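Translation initiation factor 6 (Methanocaldococcus jannaschii, PDB 1G61) binds the 50S ribosomal subunit and keeps it from joining the 30S subunit to form the 70S initiation complex. Local coordinates at residues G108-L119 with P148-N158. Numbering follows the deposited sequence.
Sequences GNLILTNDKGAL and PTVGSNAVVTN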
loop_
_atom_site.group_PDB
_atom_site.type_symbol
_atom_site.label_atom_id
_atom_site.label_comp_id
_atom_site.label_asym_id
_atom_site.label_seq_id
_atom_site.Cartn_x
_atom_site.Cartn_y
_atom_site.Cartn_z
ATOM N N GLY A 108 -2.593 -2.759 6.834
ATOM C CA GLY A 108 -2.527 -1.978 5.597
ATOM C C GLY A 108 -3.456 -0.798 5.593
ATOM O O GLY A 108 -3.229 0.206 4.919
ATOM N N ASN A 109 -4.571 -0.862 6.354
ATOM C CA ASN A 109 -5.473 0.273 6.496
ATOM C C ASN A 109 -4.885 1.304 7.476
ATOM O O ASN A 109 -5.239 2.484 7.383
ATOM C CB ASN A 109 -6.815 -0.187 7.030
ATOM C CG ASN A 109 -7.697 -1.008 6.121
ATOM O OD1 ASN A 109 -8.747 -1.471 6.578
ATOM N ND2 ASN A 109 -7.280 -1.181 4.887
ATOM N N LEU A 110 -4.057 0.826 8.395
ATOM C CA LEU A 110 -3.598 1.660 9.528
ATOM C C LEU A 110 -2.212 2.275 9.351
ATOM O O LEU A 110 -1.778 3.084 10.186
ATOM C CB LEU A 110 -3.581 0.798 10.795
ATOM C CG LEU A 110 -4.931 0.257 11.235
ATOM C CD1 LEU A 110 -4.705 -0.807 12.296
ATOM C CD2 LEU A 110 -5.795 1.376 11.781
ATOM N N ILE A 111 -1.489 1.880 8.301
ATOM C CA ILE A 111 -0.102 2.304 8.101
ATOM C C ILE A 111 0.081 2.711 6.642
ATOM O O ILE A 111 -0.430 2.018 5.730
ATOM C CB ILE A 111 0.854 1.149 8.454
ATOM C CG1 ILE A 111 0.677 0.735 9.925
ATOM C CG2 ILE A 111 2.306 1.511 8.126
ATOM C CD1 ILE A 111 1.406 -0.562 10.300
ATOM N N LEU A 112 0.837 3.763 6.438
ATOM C CA LEU A 112 1.124 4.287 5.108
ATOM C C LEU A 112 2.631 4.501 5.009
ATOM O O LEU A 112 3.132 5.329 5.768
ATOM C CB LEU A 112 0.368 5.592 4.932
ATOM C CG LEU A 112 0.512 6.371 3.647
ATOM C CD1 LEU A 112 -0.176 5.637 2.497
ATOM C CD2 LEU A 112 -0.121 7.754 3.832
ATOM N N THR A 113 3.339 3.807 4.132
ATOM C CA THR A 113 4.800 3.871 4.123
ATOM C C THR A 113 5.354 3.891 2.722
ATOM O O THR A 113 4.832 3.224 1.818
ATOM C CB THR A 113 5.390 2.696 4.918
ATOM O OG1 THR A 113 6.800 2.936 5.162
ATOM C CG2 THR A 113 5.239 1.327 4.224
ATOM N N ASN A 114 6.474 4.617 2.574
ATOM C CA ASN A 114 7.323 4.373 1.404
ATOM C C ASN A 114 8.688 3.927 1.942
ATOM O O ASN A 114 8.768 3.415 3.090
ATOM C CB ASN A 114 7.382 5.544 0.436
ATOM C CG ASN A 114 7.974 6.803 1.028
ATOM O OD1 ASN A 114 8.506 6.789 2.148
ATOM N ND2 ASN A 114 7.903 7.908 0.264
ATOM N N ASP A 115 9.780 4.101 1.204
ATOM C CA ASP A 115 11.103 3.673 1.675
ATOM C C ASP A 115 11.815 4.772 2.454
ATOM O O ASP A 115 12.990 4.540 2.787
ATOM C CB ASP A 115 11.974 3.261 0.470
ATOM C CG ASP A 115 11.409 2.027 -0.204
ATOM O OD1 ASP A 115 10.584 1.306 0.382
ATOM O OD2 ASP A 115 11.736 1.761 -1.381
ATOM N N LYS A 116 11.139 5.888 2.726
ATOM C CA LYS A 116 11.723 7.045 3.386
ATOM C C LYS A 116 10.949 7.487 4.616
ATOM O O LYS A 116 11.559 8.194 5.440
ATOM C CB LYS A 116 11.868 8.259 2.400
ATOM C CG LYS A 116 12.830 7.902 1.256
ATOM C CD LYS A 116 12.884 8.940 0.159
ATOM C CE LYS A 116 11.701 8.833 -0.781
ATOM N NZ LYS A 116 11.779 9.874 -1.857
ATOM N N GLY A 117 9.675 7.093 4.796
ATOM C CA GLY A 117 8.896 7.558 5.976
ATOM C C GLY A 117 7.589 6.760 6.033
ATOM O O GLY A 117 7.145 6.187 5.028
ATOM N N ALA A 118 7.023 6.784 7.225
ATOM C CA ALA A 118 5.747 6.084 7.456
ATOM C C ALA A 118 4.892 6.870 8.418
ATOM O O ALA A 118 5.394 7.495 9.374
ATOM C CB ALA A 118 6.044 4.668 8.007
ATOM N N LEU A 119 3.577 6.800 8.158
ATOM C CA LEU A 119 2.564 7.371 9.033
ATOM C C LEU A 119 1.728 6.202 9.581
ATOM O O LEU A 119 1.359 5.287 8.843
ATOM C CB LEU A 119 1.666 8.337 8.259
ATOM C CG LEU A 119 0.676 9.155 9.078
ATOM C CD1 LEU A 119 1.399 10.185 9.963
ATOM C CD2 LEU A 119 -0.306 9.875 8.148
ATOM N N PRO A 148 -8.220 7.925 10.980
ATOM C CA PRO A 148 -7.065 7.177 11.465
ATOM C C PRO A 148 -6.653 6.033 10.534
ATOM O O PRO A 148 -5.527 5.518 10.696
ATOM C CB PRO A 148 -7.539 6.675 12.831
ATOM C CG PRO A 148 -9.017 6.451 12.610
ATOM C CD PRO A 148 -9.461 7.583 11.710
ATOM N N THR A 149 -7.488 5.643 9.559
ATOM C CA THR A 149 -7.086 4.620 8.551
ATOM C C THR A 149 -6.251 5.279 7.474
ATOM O O THR A 149 -6.669 5.458 6.321
ATOM C CB THR A 149 -8.325 3.901 8.027
ATOM O OG1 THR A 149 -9.314 4.910 7.672
ATOM C CG2 THR A 149 -8.923 2.977 9.075
ATOM N N VAL A 150 -5.023 5.663 7.838
ATOM C CA VAL A 150 -4.177 6.437 6.899
ATOM C C VAL A 150 -3.799 5.653 5.668
ATOM O O VAL A 150 -3.656 6.268 4.631
ATOM C CB VAL A 150 -2.933 6.961 7.660
ATOM C CG1 VAL A 150 -3.371 7.882 8.813
ATOM C CG2 VAL A 150 -2.054 5.834 8.178
ATOM N N GLY A 151 -3.683 4.317 5.801
ATOM C CA GLY A 151 -3.380 3.498 4.622
ATOM C C GLY A 151 -4.536 3.386 3.683
ATOM O O GLY A 151 -4.350 3.233 2.488
ATOM N N SER A 152 -5.781 3.472 4.154
ATOM C CA SER A 152 -6.939 3.446 3.268
ATOM C C SER A 152 -7.117 4.799 2.577
ATOM O O SER A 152 -7.727 4.837 1.514
ATOM C CB SER A 152 -8.219 3.159 4.038
ATOM O OG SER A 152 -8.178 1.875 4.672
ATOM N N ASN A 153 -6.618 5.881 3.191
ATOM C CA ASN A 153 -6.973 7.208 2.737
ATOM C C ASN A 153 -5.864 7.953 2.024
ATOM O O ASN A 153 -5.979 9.160 1.763
ATOM C CB ASN A 153 -7.554 7.990 3.947
ATOM C CG ASN A 153 -8.957 7.478 4.176
ATOM O OD1 ASN A 153 -9.844 7.814 3.379
ATOM N ND2 ASN A 153 -9.152 6.690 5.232
ATOM N N ALA A 154 -4.826 7.237 1.604
ATOM C CA ALA A 154 -3.780 7.829 0.779
ATOM C C ALA A 154 -2.998 6.712 0.102
ATOM O O ALA A 154 -3.099 5.572 0.526
ATOM C CB ALA A 154 -2.827 8.688 1.622
ATOM N N VAL A 155 -2.293 7.094 -0.944
ATOM C CA VAL A 155 -1.362 6.262 -1.677
ATOM C C VAL A 155 -0.022 6.975 -1.611
ATOM O O VAL A 155 0.055 8.198 -1.843
ATOM C CB VAL A 155 -1.779 6.113 -3.156
ATOM C CG1 VAL A 155 -0.736 5.342 -3.970
ATOM C CG2 VAL A 155 -3.126 5.450 -3.274
ATOM N N VAL A 156 1.042 6.238 -1.307
ATOM C CA VAL A 156 2.362 6.845 -1.250
ATOM C C VAL A 156 3.372 5.927 -1.923
ATOM O O VAL A 156 3.288 4.702 -1.804
ATOM C CB VAL A 156 2.802 7.237 0.176
ATOM C CG1 VAL A 156 3.100 6.040 1.062
ATOM C CG2 VAL A 156 4.001 8.188 0.077
ATOM N N THR A 157 4.285 6.574 -2.651
ATOM C CA THR A 157 5.386 5.871 -3.287
ATOM C C THR A 157 6.655 6.668 -2.971
ATOM O O THR A 157 6.592 7.732 -2.293
ATOM C CB THR A 157 5.249 5.737 -4.800
ATOM O OG1 THR A 157 5.552 7.026 -5.392
ATOM C CG2 THR A 157 3.823 5.324 -5.189
ATOM N N ASN A 158 7.809 6.229 -3.391
ATOM C CA ASN A 158 9.039 7.001 -3.245
ATOM C C ASN A 158 9.024 8.295 -4.054
ATOM O O ASN A 158 9.837 9.188 -3.757
ATOM C CB ASN A 158 10.252 6.150 -3.647
ATOM C CG ASN A 158 10.469 5.013 -2.668
ATOM O OD1 ASN A 158 10.137 5.132 -1.476
ATOM N ND2 ASN A 158 11.015 3.912 -3.163
HETATM O O HOH W 1 2.568 2.277 0.370
HETATM O O HOH W 2 5.301 2.819 -1.396
#
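N114 and N158 set their side chains obliquely across the turn linking strands 111-113 and 117-119, their amide planes 51° apart, and each binds backbone of the opposite segment. ND2 of N114 reaches T157 O in a nearly straight bond of 2.9 Å, in its own amide plane but above the carbonyl plane of T157. With chi1 at 62°, CG sits between the backbone N and the carbonyl carbon, and OD1 accepts from K116 N, two residues on (an Asx turn), and from G117 N, three on (an Asx motif); a leucine here would probably leave these two N-H groups and T157 O without their mates and free the turn to shift. N158 pairs with D115 twice: its OD1 accepts from D115 N in the carbonyl plane, while its ND2 meets D115 OD2 from above the carboxylate, whose OD1 takes the backbone N of K67. K116, bent at chi3, brings NZ onto a lone pair of N158 O (2.8 Å). L112 fans its two methyls over the other strand, CD1 3.6 Å from V156 CG1 and CD2 3.6 Å from A154 CB. At the far end, N109 O accepts from G151 N (2.9 Å). Strands 111-113 and 154-156, 31° from parallel, edge separate three-stranded sheets; their axes approach to 7.0 Å through side chains, consistent with neighbouring subdomains of the alpha-beta barrel of IF6.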